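Side-chain contacts in BH2621 protein (Bacillus halodurans, PDB 2QML), which is of unknown function but probably acts as a GNAT-type N-acyltransferase, perhaps passing fatty acyl groups to a lysine amine during siderophore biosynthesis: residues Asp33-Trp38 with Val55-His60; Pro46-Asn51 with His109-Pro114; Gln62-Asp67 with Tyr84-Trp89. One frame throughout, in Å; residues are numbered along the deposited sequence. Where two conformers were deposited one is given.

Contact 1. Residues Asp33-Trp38 with Val55-His60; sequences DMLHSW and VDYKKH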
# COMPACT_ATOMS: atom_id res chain seq x y z
N ASP A 33 -19.12 3.70 1.51
CA ASP A 33 -19.76 3.31 0.25
C ASP A 33 -18.76 3.23 -0.91
O ASP A 33 -18.82 2.32 -1.75
CB ASP A 33 -20.91 4.27 -0.09
CG ASP A 33 -21.97 4.33 1.01
OD1 ASP A 33 -22.53 3.31 1.40
OD2 ASP A 33 -22.24 5.42 1.51
N MSE A 34 -17.87 4.20 -0.98
CA MSE A 34 -16.87 4.23 -2.03
C MSE A 34 -15.92 3.05 -1.91
O MSE A 34 -15.64 2.38 -2.90
CB MSE A 34 -16.06 5.53 -1.96
CG MSE A 34 -14.94 5.62 -2.98
SE MSE A 34 -14.16 7.40 -2.96
CE MSE A 34 -13.27 7.38 -1.29
N LEU A 35 -15.43 2.80 -0.71
CA LEU A 35 -14.49 1.70 -0.47
C LEU A 35 -15.18 0.34 -0.75
O LEU A 35 -14.59 -0.57 -1.36
CB LEU A 35 -13.90 1.77 0.93
CG LEU A 35 -12.97 2.96 1.20
CD1 LEU A 35 -12.50 2.91 2.64
CD2 LEU A 35 -11.82 2.97 0.22
N HIS A 36 -16.44 0.22 -0.32
CA HIS A 36 -17.25 -0.99 -0.59
C HIS A 36 -17.35 -1.27 -2.10
O HIS A 36 -17.21 -2.40 -2.55
CB HIS A 36 -18.61 -0.82 0.06
CG HIS A 36 -19.56 -1.93 -0.25
ND1 HIS A 36 -20.58 -1.80 -1.16
CD2 HIS A 36 -19.61 -3.21 0.20
CE1 HIS A 36 -21.23 -2.94 -1.24
NE2 HIS A 36 -20.68 -3.81 -0.41
N SER A 37 -17.56 -0.22 -2.90
CA SER A 37 -17.59 -0.34 -4.36
C SER A 37 -16.22 -0.83 -4.90
O SER A 37 -16.15 -1.75 -5.75
CB SER A 37 -17.96 1.00 -4.98
OG SER A 37 -18.01 0.86 -6.37
N TRP A 38 -15.14 -0.27 -4.40
CA TRP A 38 -13.81 -0.72 -4.83
C TRP A 38 -13.55 -2.19 -4.51
O TRP A 38 -12.95 -2.91 -5.34
CB TRP A 38 -12.67 0.12 -4.22
CG TRP A 38 -12.73 1.58 -4.57
CD1 TRP A 38 -13.49 2.15 -5.51
CD2 TRP A 38 -11.88 2.61 -4.07
NE1 TRP A 38 -13.25 3.51 -5.58
CE2 TRP A 38 -12.25 3.82 -4.72
CE3 TRP A 38 -10.84 2.65 -3.15
CZ2 TRP A 38 -11.64 5.04 -4.45
CZ3 TRP A 38 -10.26 3.87 -2.88
CH2 TRP A 38 -10.66 5.03 -3.51
N VAL A 55 -23.34 -3.83 4.97
CA VAL A 55 -23.47 -3.88 6.42
C VAL A 55 -22.22 -4.49 7.07
O VAL A 55 -21.73 -4.00 8.08
CB VAL A 55 -24.80 -4.62 6.86
CG1 VAL A 55 -24.82 -6.11 6.50
CG2 VAL A 55 -25.02 -4.44 8.35
N ASP A 56 -21.71 -5.54 6.47
CA ASP A 56 -20.52 -6.21 6.99
C ASP A 56 -19.28 -5.37 6.72
O ASP A 56 -18.41 -5.26 7.61
CB ASP A 56 -20.37 -7.54 6.34
CG ASP A 56 -21.52 -8.47 6.67
OD1 ASP A 56 -22.07 -8.47 7.82
OD2 ASP A 56 -21.91 -9.18 5.71
N TYR A 57 -19.17 -4.83 5.50
CA TYR A 57 -18.02 -3.99 5.17
C TYR A 57 -17.93 -2.81 6.15
O TYR A 57 -16.84 -2.50 6.59
CB TYR A 57 -17.99 -3.53 3.68
CG TYR A 57 -16.65 -2.89 3.39
CD1 TYR A 57 -15.49 -3.65 3.29
CD2 TYR A 57 -16.54 -1.50 3.32
CE1 TYR A 57 -14.28 -3.05 3.08
CE2 TYR A 57 -15.33 -0.90 3.15
CZ TYR A 57 -14.21 -1.68 3.03
OH TYR A 57 -13.04 -1.01 2.88
N LYS A 58 -19.05 -2.21 6.51
CA LYS A 58 -19.09 -1.13 7.51
C LYS A 58 -18.45 -1.57 8.85
O LYS A 58 -17.58 -0.86 9.40
CB LYS A 58 -20.54 -0.65 7.72
CG LYS A 58 -21.07 0.22 6.61
CD LYS A 58 -22.53 0.68 6.88
CE LYS A 58 -23.06 1.60 5.77
NZ LYS A 58 -24.52 1.88 5.89
N LYS A 59 -18.84 -2.74 9.33
CA LYS A 59 -18.34 -3.29 10.60
C LYS A 59 -16.84 -3.57 10.50
O LYS A 59 -16.10 -3.36 11.46
CB LYS A 59 -19.11 -4.57 11.02
CG LYS A 59 -20.65 -4.49 11.17
CD LYS A 59 -21.27 -5.79 11.81
CE LYS A 59 -22.83 -5.94 11.62
NZ LYS A 59 -23.41 -7.12 12.38
N HIS A 60 -16.41 -4.09 9.36
CA HIS A 60 -14.99 -4.31 9.15
C HIS A 60 -14.19 -3.01 9.11
O HIS A 60 -13.15 -2.89 9.75
CB HIS A 60 -14.77 -5.12 7.87
CG HIS A 60 -13.36 -5.05 7.37
ND1 HIS A 60 -12.33 -5.72 7.99
CD2 HIS A 60 -12.81 -4.39 6.33
CE1 HIS A 60 -11.20 -5.42 7.37
NE2 HIS A 60 -11.48 -4.66 6.33
O HOH W 1 -23.94 3.71 3.66
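L35 and H36 meet the ring of Y57 where the helix 32-38 lies beside the helix 54-65, with the CA atoms of H36 and Y57 6.5 Å apart. At the start of the segment, D33 and K58 join through a single water: D33 OD1 accepts from it at 2.7 Å, while K58 NZ donates to it in a weak bond. D33 OD1 and K58 NZ remain 5.1 Å apart, so any attraction between these opposite charges is probably relayed by the water at an exposed border of the contact. Two residues on, the buried L35 brings its CB to 3.5 Å from Y57 OH and to 3.8 Å from Y57 CE2, touching the phenol at its outer end. At H36 the backbone takes over: its CA sits over one face of Y57, and the two side chains run past each other in opposite directions, H36 CD2 reaching 3.9 Å from Y57 CB. CG of Y57 lies anti to the backbone N (chi1 -170°), which sends the phenol across to the other helix. The H36 imidazole is anchored by a hydrogen bond from NE2 to I52 O. Both helices belong to the connection between the strands 20-26 and 70-77, which also holds the short helix 45-48. Y57 also packs on V32 and M39, and L35 continues inward to V27, L61 and Y84 of the strand 80-89.

Contact 2. Residues Pro46-Asn51 with His109-Pro114; sequences PYWKLN and HLLIGP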
# COMPACT_ATOMS: atom_id res chain seq x y z
N PRO A 46 -10.00 -10.95 -6.04
CA PRO A 46 -9.15 -12.14 -5.77
C PRO A 46 -8.09 -11.96 -4.71
O PRO A 46 -7.70 -12.94 -4.09
CB PRO A 46 -8.46 -12.40 -7.12
CG PRO A 46 -9.18 -11.64 -8.10
CD PRO A 46 -9.84 -10.49 -7.43
N TYR A 47 -7.64 -10.73 -4.51
CA TYR A 47 -6.56 -10.42 -3.60
C TYR A 47 -7.01 -9.90 -2.24
O TYR A 47 -6.29 -10.03 -1.27
CB TYR A 47 -5.64 -9.40 -4.30
CG TYR A 47 -5.11 -9.95 -5.63
CD1 TYR A 47 -4.42 -11.16 -5.66
CD2 TYR A 47 -5.34 -9.32 -6.82
CE1 TYR A 47 -3.95 -11.70 -6.85
CE2 TYR A 47 -4.87 -9.87 -8.04
CZ TYR A 47 -4.17 -11.05 -8.03
OH TYR A 47 -3.70 -11.65 -9.18
N TRP A 48 -8.18 -9.32 -2.17
CA TRP A 48 -8.72 -8.71 -0.95
C TRP A 48 -9.86 -9.49 -0.32
O TRP A 48 -9.99 -9.48 0.92
CB TRP A 48 -9.10 -7.25 -1.22
CG TRP A 48 -7.88 -6.36 -1.29
CD1 TRP A 48 -7.06 -6.13 -2.38
CD2 TRP A 48 -7.34 -5.59 -0.23
NE1 TRP A 48 -6.04 -5.31 -2.02
CE2 TRP A 48 -6.21 -4.93 -0.71
CE3 TRP A 48 -7.71 -5.39 1.09
CZ2 TRP A 48 -5.46 -4.09 0.08
CZ3 TRP A 48 -6.98 -4.56 1.85
CH2 TRP A 48 -5.87 -3.93 1.35
N LYS A 49 -10.68 -10.15 -1.14
CA LYS A 49 -11.74 -11.02 -0.67
C LYS A 49 -12.72 -10.29 0.25
O LYS A 49 -13.14 -10.82 1.28
CB LYS A 49 -11.11 -12.27 -0.02
CG LYS A 49 -10.09 -13.00 -0.96
CD LYS A 49 -9.42 -14.23 -0.32
CE LYS A 49 -8.51 -14.98 -1.32
NZ LYS A 49 -7.21 -14.29 -1.57
N LEU A 50 -13.02 -9.03 -0.09
CA LEU A 50 -13.95 -8.20 0.71
C LEU A 50 -15.18 -7.77 -0.10
O LEU A 50 -15.80 -6.73 0.19
CB LEU A 50 -13.22 -7.03 1.39
CG LEU A 50 -12.35 -7.44 2.59
CD1 LEU A 50 -11.41 -6.24 2.87
CD2 LEU A 50 -13.12 -7.96 3.85
N ASN A 51 -15.56 -8.61 -1.06
CA ASN A 51 -16.78 -8.42 -1.83
C ASN A 51 -17.91 -9.00 -0.97
O ASN A 51 -18.43 -10.07 -1.20
CB ASN A 51 -16.72 -9.03 -3.24
CG ASN A 51 -16.26 -10.47 -3.26
OD1 ASN A 51 -15.33 -10.85 -2.54
ND2 ASN A 51 -16.89 -11.28 -4.14
N HIS A 109 -0.13 -2.47 2.41
CA HIS A 109 -1.14 -3.11 1.58
C HIS A 109 -1.73 -2.02 0.70
O HIS A 109 -1.84 -0.87 1.15
CB HIS A 109 -2.26 -3.78 2.34
CG HIS A 109 -1.82 -4.83 3.32
ND1 HIS A 109 -1.25 -6.02 2.91
CD2 HIS A 109 -2.03 -4.94 4.64
CE1 HIS A 109 -1.05 -6.78 3.98
NE2 HIS A 109 -1.44 -6.12 5.04
N LEU A 110 -2.12 -2.34 -0.53
CA LEU A 110 -2.67 -1.32 -1.44
C LEU A 110 -3.55 -1.88 -2.52
O LEU A 110 -3.52 -3.07 -2.82
CB LEU A 110 -1.50 -0.56 -2.10
CG LEU A 110 -0.59 -1.32 -3.08
CD1 LEU A 110 -1.16 -1.27 -4.54
CD2 LEU A 110 0.86 -0.86 -3.11
N LEU A 111 -4.38 -1.01 -3.09
CA LEU A 111 -5.20 -1.31 -4.25
C LEU A 111 -5.55 -0.01 -4.96
O LEU A 111 -5.66 1.05 -4.29
CB LEU A 111 -6.48 -2.05 -3.85
CG LEU A 111 -7.58 -1.33 -3.06
CD1 LEU A 111 -8.60 -0.52 -3.92
CD2 LEU A 111 -8.35 -2.33 -2.20
N ILE A 112 -5.72 -0.10 -6.28
CA ILE A 112 -6.31 0.92 -7.11
C ILE A 112 -7.75 0.45 -7.32
O ILE A 112 -8.00 -0.67 -7.75
CB ILE A 112 -5.56 1.17 -8.43
CG1 ILE A 112 -4.23 1.90 -8.14
CG2 ILE A 112 -6.40 2.03 -9.35
CD1 ILE A 112 -3.34 2.19 -9.40
N GLY A 113 -8.70 1.31 -6.98
CA GLY A 113 -10.14 0.98 -7.04
C GLY A 113 -10.78 1.13 -8.41
O GLY A 113 -11.08 0.14 -9.07
N PRO A 114 -10.98 2.38 -8.85
CA PRO A 114 -11.65 2.60 -10.15
C PRO A 114 -10.82 2.12 -11.33
O PRO A 114 -9.61 2.38 -11.43
CB PRO A 114 -11.83 4.13 -10.19
CG PRO A 114 -11.61 4.58 -8.85
CD PRO A 114 -10.67 3.64 -8.17
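W48 turns its indole toward the strand with CG anti to its own carbonyl carbon, and L111 meets it by placing CG between its backbone N and carbonyl carbon (chi1 69°), which lifts one methyl over the ring. That methyl, CD2 of L111, lies 3.7 Å from the centroid of the five-membered ring of W48 and only 12° off the ring normal, a CH-pi contact over the five-membered ring, off the middle of the indole as a whole. The same indole presents its edge to the strand backbone. W48 NE1 donates to L110 O over 3.5 Å at an N-H...O angle of 139°, a long and bent bond that is weak. Next to it along this edge, W48 CZ2 is 3.8 Å from L110 N, which lies in the ring plane. Further round the six-membered ring, W48 CH2 touches H109 CB at 3.7 Å. Where the chain leaves the helix 45-48 at K49 with positive phi, K49 NZ folds back to P46 O at 2.9 Å and also bonds D173 O. A glycerol, probably from the crystallisation liquor, is hydrogen-bonded to H109 ND1 and L110 N and may mark a pocket here. With one weak polar bond, the contact is held chiefly by dispersion and the CH-pi interaction, and it leaves the indole edge beside L110 N, which bonds the glycerol.

Contact 3. Residues Gln62-Asp67 with Tyr84-Trp89; sequences QTFLND and YWESYW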
# COMPACT_ATOMS: atom_id res chain seq x y z
N GLN A 62 -14.92 -0.10 10.34
CA GLN A 62 -14.90 0.46 11.70
C GLN A 62 -13.86 -0.19 12.58
O GLN A 62 -13.11 0.49 13.27
CB GLN A 62 -16.30 0.30 12.26
CG GLN A 62 -16.61 0.98 13.50
CD GLN A 62 -18.08 0.89 13.75
OE1 GLN A 62 -18.64 -0.21 13.85
NE2 GLN A 62 -18.73 2.04 13.80
N THR A 63 -13.75 -1.52 12.52
CA THR A 63 -12.79 -2.23 13.33
C THR A 63 -11.36 -1.82 12.93
O THR A 63 -10.53 -1.55 13.79
CB THR A 63 -13.01 -3.72 13.18
OG1 THR A 63 -14.36 -4.04 13.58
CG2 THR A 63 -12.05 -4.51 14.06
N PHE A 64 -11.09 -1.76 11.64
CA PHE A 64 -9.76 -1.39 11.13
C PHE A 64 -9.42 0.04 11.45
O PHE A 64 -8.29 0.31 11.78
CB PHE A 64 -9.64 -1.65 9.62
CG PHE A 64 -9.04 -2.99 9.29
CD1 PHE A 64 -9.24 -4.07 10.12
CD2 PHE A 64 -8.27 -3.19 8.15
CE1 PHE A 64 -8.66 -5.30 9.85
CE2 PHE A 64 -7.70 -4.42 7.89
CZ PHE A 64 -7.90 -5.48 8.75
N LEU A 65 -10.40 0.93 11.44
CA LEU A 65 -10.16 2.35 11.81
C LEU A 65 -9.83 2.51 13.29
O LEU A 65 -9.13 3.45 13.65
CB LEU A 65 -11.34 3.21 11.42
CG LEU A 65 -11.55 3.50 9.92
CD1 LEU A 65 -12.87 4.18 9.65
CD2 LEU A 65 -10.36 4.30 9.27
N ASN A 66 -10.28 1.59 14.13
CA ASN A 66 -9.99 1.61 15.56
C ASN A 66 -8.75 0.77 15.92
O ASN A 66 -8.45 0.64 17.09
CB ASN A 66 -11.23 1.12 16.36
CG ASN A 66 -12.50 1.99 16.15
OD1 ASN A 66 -12.42 3.17 15.83
ND2 ASN A 66 -13.70 1.38 16.37
N ASP A 67 -8.03 0.21 14.94
CA ASP A 67 -6.84 -0.67 15.10
C ASP A 67 -5.61 0.22 15.15
O ASP A 67 -5.33 0.97 14.22
CB ASP A 67 -6.76 -1.66 13.95
CG ASP A 67 -5.52 -2.58 13.97
OD1 ASP A 67 -4.46 -2.23 14.52
OD2 ASP A 67 -5.60 -3.67 13.36
N TYR A 84 -6.58 2.80 -2.18
CA TYR A 84 -6.75 2.50 -0.77
C TYR A 84 -5.44 1.86 -0.30
O TYR A 84 -4.87 1.02 -1.00
CB TYR A 84 -8.01 1.63 -0.53
CG TYR A 84 -8.14 1.02 0.84
CD1 TYR A 84 -8.68 1.73 1.93
CD2 TYR A 84 -7.75 -0.29 1.08
CE1 TYR A 84 -8.83 1.16 3.18
CE2 TYR A 84 -7.91 -0.86 2.31
CZ TYR A 84 -8.42 -0.12 3.36
OH TYR A 84 -8.57 -0.69 4.59
N TRP A 85 -5.06 2.23 0.91
CA TRP A 85 -3.79 1.88 1.48
C TRP A 85 -3.92 1.52 2.95
O TRP A 85 -4.65 2.18 3.72
CB TRP A 85 -2.78 3.06 1.34
CG TRP A 85 -2.71 3.61 -0.04
CD1 TRP A 85 -3.65 4.41 -0.66
CD2 TRP A 85 -1.71 3.34 -1.01
NE1 TRP A 85 -3.28 4.67 -1.89
CE2 TRP A 85 -2.11 4.02 -2.19
CE3 TRP A 85 -0.52 2.61 -1.02
CZ2 TRP A 85 -1.36 4.00 -3.36
CZ3 TRP A 85 0.25 2.62 -2.16
CH2 TRP A 85 -0.18 3.30 -3.32
N GLU A 86 -3.25 0.44 3.35
CA GLU A 86 -3.11 0.10 4.76
C GLU A 86 -1.60 0.12 5.02
O GLU A 86 -0.85 -0.68 4.53
CB GLU A 86 -3.76 -1.24 5.09
CG GLU A 86 -5.23 -1.25 4.88
CD GLU A 86 -5.87 -2.63 5.06
OE1 GLU A 86 -5.14 -3.63 5.27
OE2 GLU A 86 -7.13 -2.70 4.99
N SER A 87 -1.19 1.05 5.84
CA SER A 87 0.19 1.20 6.34
C SER A 87 0.26 0.61 7.77
O SER A 87 -0.50 1.01 8.66
CB SER A 87 0.57 2.66 6.30
OG SER A 87 1.81 2.87 6.91
N TYR A 88 1.19 -0.31 8.04
CA TYR A 88 1.22 -0.97 9.34
C TYR A 88 2.62 -1.25 9.87
O TYR A 88 3.59 -1.19 9.13
CB TYR A 88 0.39 -2.27 9.27
CG TYR A 88 0.94 -3.32 8.31
CD1 TYR A 88 1.84 -4.26 8.75
CD2 TYR A 88 0.53 -3.38 6.96
CE1 TYR A 88 2.37 -5.21 7.87
CE2 TYR A 88 1.07 -4.35 6.09
CZ TYR A 88 1.96 -5.25 6.58
OH TYR A 88 2.52 -6.23 5.75
N TRP A 89 2.68 -1.48 11.20
CA TRP A 89 3.88 -1.93 11.88
C TRP A 89 3.94 -3.43 11.81
O TRP A 89 2.99 -4.15 12.17
CB TRP A 89 3.88 -1.51 13.35
CG TRP A 89 3.91 -0.03 13.56
CD1 TRP A 89 2.87 0.77 13.99
CD2 TRP A 89 5.02 0.86 13.35
NE1 TRP A 89 3.27 2.07 14.08
CE2 TRP A 89 4.58 2.16 13.70
CE3 TRP A 89 6.35 0.69 12.95
CZ2 TRP A 89 5.41 3.26 13.61
CZ3 TRP A 89 7.17 1.78 12.87
CH2 TRP A 89 6.70 3.06 13.22
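F64, in the last turn of the helix 54-65, stands over E86 of the strand 80-89 with their CA atoms 9.3 Å apart, a gap spanned by side chains alone. The F64 ring and the E86 side chain point toward each other. The E86 chain has CG anti to its carbonyl carbon (chi1 -63°) and runs extended beyond, carrying the carboxylate to the ring edge. E86 OE2 lies near the ring plane, 3.4 Å from both F64 CD2 and F64 CE2, and E86 OE1 follows at 3.7 Å from F64 CE2. Ring and carboxylate planes are turned 60° against each other. The oxygen thus faces the hydrogen-bearing rim, the weakly positive part of an aromatic ring, so the approach is probably electrostatically favourable. OE2 is also held from within its own strand: Y84 OH donates at 2.5 Å to the anti lone pair of E86 OE2, the one pointing away from OE1. This short bond ties the carboxylate to a residue two places back on the same face of the strand and would restrict its rotation. Y84 OH also comes within 4.4 Å of F64 CD2. After L65 the helix ends, and the D67 N to F64 O bond, 3.2 Å long, belongs to the turn that leads to the strand 70-77. F64 rests on Q70 and L72 of that strand and meets the ring of H60 one turn earlier in its helix. E86 also touches Q70, W48 and H109, while its backbone pairs with that of H109 in the strand 106-112. On the other face of the sheet, W85 packs against the helix 123-135, so the strand 80-89 is sandwiched between helices.

Overall arrangement
All three contacts lie inside the GNAT domain, their centres 12 to 14 Å apart. Contacts 1 and 3 share the helix 54-65 and meet where L35 CD2 packs on Y84 CD1 at 3.8 Å. Contact 1 borders contact 2 through W38, whose CG is 3.6 Å from G113 CA. Contacts 2 and 3 are joined by the sheet itself: the neighbouring strands 80-89 and 106-112 bring H109 N to 2.9 Å from E86 O. Here W48, E86 and H109 adjoin, with a glycerol, probably from crystallisation, about 3 Å from the H109 side chain. In GNAT enzymes the strand corresponding to 106-112 borders the acyl-donor cleft, so this region may be part of the active site.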